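Local atomic coordinates of N-terminal acetyltransferase B complex subunit MDM20 (Candida albicans, PDB entry 5K04), a protein that probably serves as the non-catalytic, helical-repeat subunit of the NatB complex, which transfers acetyl groups from acetyl-CoA to protein N-termini. Residues His712-Ile715 / Asp716-Phe720; Asn704-Leu707 / Val708-Gln711. All coordinates share one frame; numbering follows the deposited sequence.

Contact 1. Residues His712-Ile715 / Asp716-Phe720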
ATOM      1  N   HIS A 712      28.298 -21.012  14.676  1.00 45.16           N
ATOM      2  CA  HIS A 712      29.303 -21.398  13.686  1.00 51.24           C
ATOM      3  C   HIS A 712      29.554 -22.904  13.687  1.00 50.58           C
ATOM      4  O   HIS A 712      29.796 -23.500  12.630  1.00 41.91           O
ATOM      5  CB  HIS A 712      30.609 -20.636  13.942  1.00 46.41           C
ATOM      6  CG  HIS A 712      30.539 -19.191  13.574  1.00 51.17           C
ATOM      7  ND1 HIS A 712      31.635 -18.355  13.606  1.00 51.48           N
ATOM      8  CD2 HIS A 712      29.498 -18.431  13.161  1.00 45.52           C
ATOM      9  CE1 HIS A 712      31.275 -17.145  13.214  1.00 49.38           C
ATOM     10  NE2 HIS A 712      29.982 -17.165  12.937  1.00 50.35           N
ATOM     11  N   GLU A 713      29.519 -23.532  14.872  1.00 52.70           N
ATOM     12  CA  GLU A 713      29.741 -24.974  14.979  1.00 51.85           C
ATOM     13  C   GLU A 713      28.593 -25.762  14.355  1.00 53.55           C
ATOM     14  O   GLU A 713      28.819 -26.780  13.692  1.00 49.15           O
ATOM     15  CB  GLU A 713      29.920 -25.374  16.447  1.00 49.09           C
ATOM     16  CG  GLU A 713      31.185 -24.831  17.091  1.00 69.34           C
ATOM     17  CD  GLU A 713      31.318 -25.189  18.570  1.00 75.02           C
ATOM     18  OE1 GLU A 713      30.323 -25.639  19.178  1.00 70.36           O
ATOM     19  OE2 GLU A 713      32.425 -25.003  19.121  1.00 75.57           O
ATOM     20  N   ILE A 714      27.355 -25.310  14.570  1.00 59.71           N
ATOM     21  CA  ILE A 714      26.193 -25.987  13.996  1.00 60.05           C
ATOM     22  C   ILE A 714      26.248 -25.916  12.478  1.00 57.47           C
ATOM     23  O   ILE A 714      25.967 -26.897  11.780  1.00 57.32           O
ATOM     24  CB  ILE A 714      24.893 -25.362  14.545  1.00 55.42           C
ATOM     25  CG1 ILE A 714      24.798 -25.519  16.072  1.00 50.85           C
ATOM     26  CG2 ILE A 714      23.664 -25.940  13.859  1.00 46.78           C
ATOM     27  CD1 ILE A 714      23.817 -24.529  16.717  1.00 45.68           C
ATOM     28  N   ILE A 715      26.637 -24.754  11.952  1.00 52.99           N
ATOM     29  CA  ILE A 715      26.732 -24.538  10.512  1.00 46.04           C
ATOM     30  C   ILE A 715      27.802 -25.436   9.900  1.00 49.34           C
ATOM     31  O   ILE A 715      27.579 -26.069   8.861  1.00 41.24           O
ATOM     32  CB  ILE A 715      26.998 -23.045  10.246  1.00 43.49           C
ATOM     33  CG1 ILE A 715      25.714 -22.249  10.488  1.00 37.42           C
ATOM     34  CG2 ILE A 715      27.577 -22.827   8.866  1.00 50.34           C
ATOM     35  CD1 ILE A 715      25.899 -20.734  10.439  1.00 37.84           C
ATOM     36  N   ASP A 716      28.972 -25.528  10.551  1.00 54.43           N
ATOM     37  CA  ASP A 716      30.058 -26.351  10.031  1.00 53.63           C
ATOM     38  C   ASP A 716      29.733 -27.839  10.115  1.00 52.72           C
ATOM     39  O   ASP A 716      30.259 -28.631   9.328  1.00 51.53           O
ATOM     40  CB  ASP A 716      31.360 -26.059  10.783  1.00 54.09           C
ATOM     41  CG  ASP A 716      31.931 -24.675  10.481  1.00 51.95           C
ATOM     42  OD1 ASP A 716      31.538 -24.037   9.472  1.00 46.45           O
ATOM     43  OD2 ASP A 716      32.795 -24.231  11.265  1.00 52.15           O
ATOM     44  N   SER A 717      28.880 -28.238  11.057  1.00 54.91           N
ATOM     45  CA  SER A 717      28.491 -29.638  11.190  1.00 53.12           C
ATOM     46  C   SER A 717      27.373 -30.038  10.239  1.00 52.20           C
ATOM     47  O   SER A 717      27.055 -31.228  10.159  1.00 41.77           O
ATOM     48  CB  SER A 717      28.042 -29.935  12.620  1.00 45.74           C
ATOM     49  OG  SER A 717      26.765 -29.348  12.861  1.00 52.72           O
ATOM     50  N   MET A 718      26.764 -29.087   9.529  1.00 54.44           N
ATOM     51  CA  MET A 718      25.655 -29.416   8.645  1.00 53.49           C
ATOM     52  C   MET A 718      26.178 -29.988   7.332  1.00 60.84           C
ATOM     53  O   MET A 718      27.086 -29.425   6.713  1.00 62.48           O
ATOM     54  CB  MET A 718      24.782 -28.186   8.393  1.00 53.50           C
ATOM     55  CG  MET A 718      24.011 -27.768   9.636  1.00 56.75           C
ATOM     56  SD  MET A 718      22.895 -26.374   9.479  1.00 34.46           S
ATOM     57  CE  MET A 718      23.710 -25.621   8.144  1.00 32.66           C
ATOM     58  N   ASP A 719      25.614 -31.116   6.924  1.00 64.12           N
ATOM     59  CA  ASP A 719      25.908 -31.704   5.629  1.00 62.26           C
ATOM     60  C   ASP A 719      24.906 -31.210   4.590  1.00 61.50           C
ATOM     61  O   ASP A 719      23.788 -30.807   4.901  1.00 68.08           O
ATOM     62  CB  ASP A 719      25.883 -33.228   5.708  1.00 61.24           C
ATOM     63  CG  ASP A 719      26.968 -33.779   6.616  1.00 72.96           C
ATOM     64  OD1 ASP A 719      28.155 -33.767   6.217  1.00 73.04           O
ATOM     65  OD2 ASP A 719      26.632 -34.210   7.740  1.00 75.91           O
ATOM     66  N   PHE A 720      25.329 -31.246   3.339  1.00 62.64           N
ATOM     67  CA  PHE A 720      24.555 -30.672   2.253  1.00 57.30           C
ATOM     68  C   PHE A 720      24.631 -31.585   1.042  1.00 58.95           C
ATOM     69  O   PHE A 720      25.726 -31.868   0.544  1.00 51.97           O
ATOM     70  CB  PHE A 720      25.073 -29.283   1.899  1.00 61.50           C
ATOM     71  CG  PHE A 720      24.688 -28.237   2.882  1.00 66.98           C
ATOM     72  CD1 PHE A 720      23.397 -27.723   2.887  1.00 58.85           C
ATOM     73  CD2 PHE A 720      25.614 -27.759   3.802  1.00 61.82           C
ATOM     74  CE1 PHE A 720      23.036 -26.756   3.788  1.00 57.65           C
ATOM     75  CE2 PHE A 720      25.259 -26.782   4.711  1.00 57.91           C
ATOM     76  CZ  PHE A 720      23.969 -26.278   4.704  1.00 58.40           C
TER
HETATM   77  O   HOH W   1      28.587 -27.504   6.562  1.00 37.58           O
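Asp716 N donates to His712 O (3.0 Å) and Ser717 N to Glu713 O (3.0 Å), i to i+4 bonds near the C-terminal end of helix 707-717, before Met718 N turns to Ile715 O, one residue closer, and the chain leaves the helix. That i to i+3 bond meets Ile715 O from well above the carbonyl plane. Met718 and Phe720 lie against Ile392 of helix 388-404, whereas Ile715 packs on Lys732, Lys736 and Ile739 of helix 729-747. Asp716 and His712 both reach that second helix: Asp716 OD1 forms a salt bridge with Lys736 NZ, and His712 NE2 is hydrogen-bonded to Lys736 O. The hydroxyl of Ser717 folds back against its own helix: with OG lodged between the backbone N and the carbonyl carbon (chi1 73°), it donates to Ile714 O at 2.8 Å. Met718 crosses the same carbonyl, its CG 3.0 Å from Ile714 O, and the bend at chi3 (-25°) curls CE back to 4.0 Å from Ile715 CA.

Contact 2. Residues Asn704-Leu707 / Val708-Gln711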
ATOM      1  N   ASN A 704      29.738 -14.845  27.399  1.00 54.50           N
ATOM      2  CA  ASN A 704      30.196 -16.141  27.890  1.00 49.30           C
ATOM      3  C   ASN A 704      29.303 -17.302  27.468  1.00 46.09           C
ATOM      4  O   ASN A 704      29.716 -18.455  27.609  1.00 41.77           O
ATOM      5  CB  ASN A 704      30.311 -16.093  29.408  1.00 46.97           C
ATOM      6  CG  ASN A 704      31.463 -15.225  29.862  1.00 64.21           C
ATOM      7  OD1 ASN A 704      32.512 -15.168  29.209  1.00 63.44           O
ATOM      8  ND2 ASN A 704      31.270 -14.524  30.970  1.00 78.63           N
ATOM      9  N   LEU A 705      28.093 -17.030  26.977  1.00 55.93           N
ATOM     10  CA  LEU A 705      27.241 -18.063  26.395  1.00 56.79           C
ATOM     11  C   LEU A 705      27.702 -18.485  25.007  1.00 47.51           C
ATOM     12  O   LEU A 705      27.246 -19.523  24.519  1.00 36.23           O
ATOM     13  CB  LEU A 705      25.784 -17.586  26.319  1.00 46.27           C
ATOM     14  CG  LEU A 705      25.216 -17.116  27.668  1.00 49.71           C
ATOM     15  CD1 LEU A 705      23.765 -16.643  27.552  1.00 41.81           C
ATOM     16  CD2 LEU A 705      25.365 -18.180  28.760  1.00 41.34           C
ATOM     17  N   LYS A 706      28.561 -17.685  24.359  1.00 46.52           N
ATOM     18  CA  LYS A 706      29.221 -18.066  23.103  1.00 57.34           C
ATOM     19  C   LYS A 706      28.207 -18.357  21.992  1.00 50.78           C
ATOM     20  O   LYS A 706      28.293 -19.365  21.287  1.00 45.09           O
ATOM     21  CB  LYS A 706      30.157 -19.261  23.323  1.00 59.38           C
ATOM     22  CG  LYS A 706      31.328 -18.983  24.276  1.00 65.00           C
ATOM     23  CD  LYS A 706      32.313 -20.146  24.324  1.00 74.28           C
ATOM     24  CE  LYS A 706      33.550 -19.782  25.130  1.00 82.10           C
ATOM     25  NZ  LYS A 706      34.486 -20.938  25.297  1.00 92.80           N
ATOM     26  N   LEU A 707      27.243 -17.447  21.830  1.00 44.39           N
ATOM     27  CA  LEU A 707      26.156 -17.673  20.882  1.00 48.86           C
ATOM     28  C   LEU A 707      26.658 -17.700  19.441  1.00 48.20           C
ATOM     29  O   LEU A 707      26.113 -18.427  18.603  1.00 35.25           O
ATOM     30  CB  LEU A 707      25.087 -16.593  21.064  1.00 50.23           C
ATOM     31  CG  LEU A 707      24.543 -16.550  22.490  1.00 49.44           C
ATOM     32  CD1 LEU A 707      23.717 -15.301  22.756  1.00 45.35           C
ATOM     33  CD2 LEU A 707      23.739 -17.822  22.732  1.00 50.72           C
ATOM     34  N   VAL A 708      27.690 -16.911  19.140  1.00 53.05           N
ATOM     35  CA  VAL A 708      28.294 -16.908  17.813  1.00 50.21           C
ATOM     36  C   VAL A 708      28.978 -18.239  17.531  1.00 44.90           C
ATOM     37  O   VAL A 708      28.676 -18.905  16.538  1.00 40.82           O
ATOM     38  CB  VAL A 708      29.279 -15.729  17.693  1.00 48.80           C
ATOM     39  CG1 VAL A 708      30.013 -15.771  16.364  1.00 42.76           C
ATOM     40  CG2 VAL A 708      28.528 -14.419  17.846  1.00 48.38           C
ATOM     41  N   GLN A 709      29.908 -18.644  18.409  1.00 46.65           N
ATOM     42  CA  GLN A 709      30.695 -19.861  18.199  1.00 49.16           C
ATOM     43  C   GLN A 709      29.793 -21.068  18.015  1.00 46.90           C
ATOM     44  O   GLN A 709      29.979 -21.871  17.094  1.00 41.58           O
ATOM     45  CB  GLN A 709      31.645 -20.106  19.384  1.00 51.35           C
ATOM     46  CG  GLN A 709      32.774 -19.098  19.563  1.00 54.10           C
ATOM     47  CD  GLN A 709      32.338 -17.785  20.217  1.00 68.81           C
ATOM     48  OE1 GLN A 709      31.208 -17.638  20.689  1.00 58.17           O
ATOM     49  NE2 GLN A 709      33.243 -16.820  20.233  1.00 88.95           N
ATOM     50  N   ARG A 710      28.804 -21.209  18.891  1.00 50.92           N
ATOM     51  CA  ARG A 710      27.894 -22.342  18.803  1.00 53.04           C
ATOM     52  C   ARG A 710      27.119 -22.335  17.486  1.00 49.39           C
ATOM     53  O   ARG A 710      26.905 -23.388  16.880  1.00 40.98           O
ATOM     54  CB  ARG A 710      26.977 -22.317  20.022  1.00 50.17           C
ATOM     55  CG  ARG A 710      27.798 -22.487  21.306  1.00 55.97           C
ATOM     56  CD  ARG A 710      27.063 -22.111  22.576  1.00 54.95           C
ATOM     57  NE  ARG A 710      25.866 -22.913  22.774  1.00 67.55           N
ATOM     58  CZ  ARG A 710      24.884 -22.570  23.600  1.00 72.70           C
ATOM     59  NH1 ARG A 710      24.977 -21.446  24.298  1.00 71.11           N
ATOM     60  NH2 ARG A 710      23.817 -23.344  23.722  1.00 76.22           N
ATOM     61  N   GLN A 711      26.710 -21.153  17.015  1.00 51.72           N
ATOM     62  CA  GLN A 711      26.071 -21.063  15.704  1.00 43.86           C
ATOM     63  C   GLN A 711      27.039 -21.457  14.587  1.00 42.92           C
ATOM     64  O   GLN A 711      26.657 -22.168  13.648  1.00 38.01           O
ATOM     65  CB  GLN A 711      25.530 -19.648  15.483  1.00 38.00           C
ATOM     66  CG  GLN A 711      24.153 -19.404  16.087  1.00 42.27           C
ATOM     67  CD  GLN A 711      23.702 -17.959  15.916  1.00 44.73           C
ATOM     68  OE1 GLN A 711      22.964 -17.617  14.984  1.00 37.09           O
ATOM     69  NE2 GLN A 711      24.172 -17.100  16.808  1.00 47.01           N
TER
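Arg710 curls back over the start of its own helix to reach Leu705, in the loop two residues before the helix's first residue. Its chain runs past Lys706 O, with CG 3.2 Å from that oxygen, then bends at chi3 (60°), which swings the guanidinium round to the loop. There NH1 donates to Leu705 O at 3.0 Å in a nearly straight bond; the oxygen sits at the guanidinium edge, practically in its plane, so one N-H is directed squarely at the carbonyl. Leu707 CD2 comes up obliquely to the same group, 4.1 Å from NH1.

Gln711 also turns back, toward the carbonyl one helical turn earlier. The chain is extended beyond CG, and NE2 donates to Leu707 O at 3.0 Å, with the oxygen close to the amide plane. Gln711 N binds this oxygen too, and the two donors arrive from opposite faces of the Leu707 carbonyl plane. The other end of the amide, OE1, accepts from Asn423 ND2, so both ends of the buried group are held and its flip is fixed.

Gln709 bends at chi2 (78°) and brings OE1 across the backbone of Lys706, 3.2 Å from Lys706 CA, while the extended lysine chain leads away. Leu707 and Gln711 pack on Leu662 of helix 661-682, and Val708 on Val743 of helix 729-747. Lys706, in left-handed backbone conformation (phi 60°), is the first residue past helix 698-703 to depart from helical backbone angles and takes the N-cap position of the next: a short helix-to-helix connection in the all-helical chain of a TPR-related family.

Contacts 1 and 2 are the two ends of one short helix, 707-717: residues 704-711 start it and residues 712-720 finish it, with centres about 14 Å apart. They adjoin in sequence and run on as one helix. Helix 729-747 packs against both, meeting Val708 and Gln711 in contact 2 and His712 and Ile715 in contact 1; Ile739 is shared by Gln711 and Ile715, and Leu658 by Gln711, Ile714 and Ile715. The contacts lie about 39 and 38 Å from the centre of the chain, at its periphery. Neither is touched by another protein chain of the assembly; both join helix 707-717 to neighbouring parts of this chain.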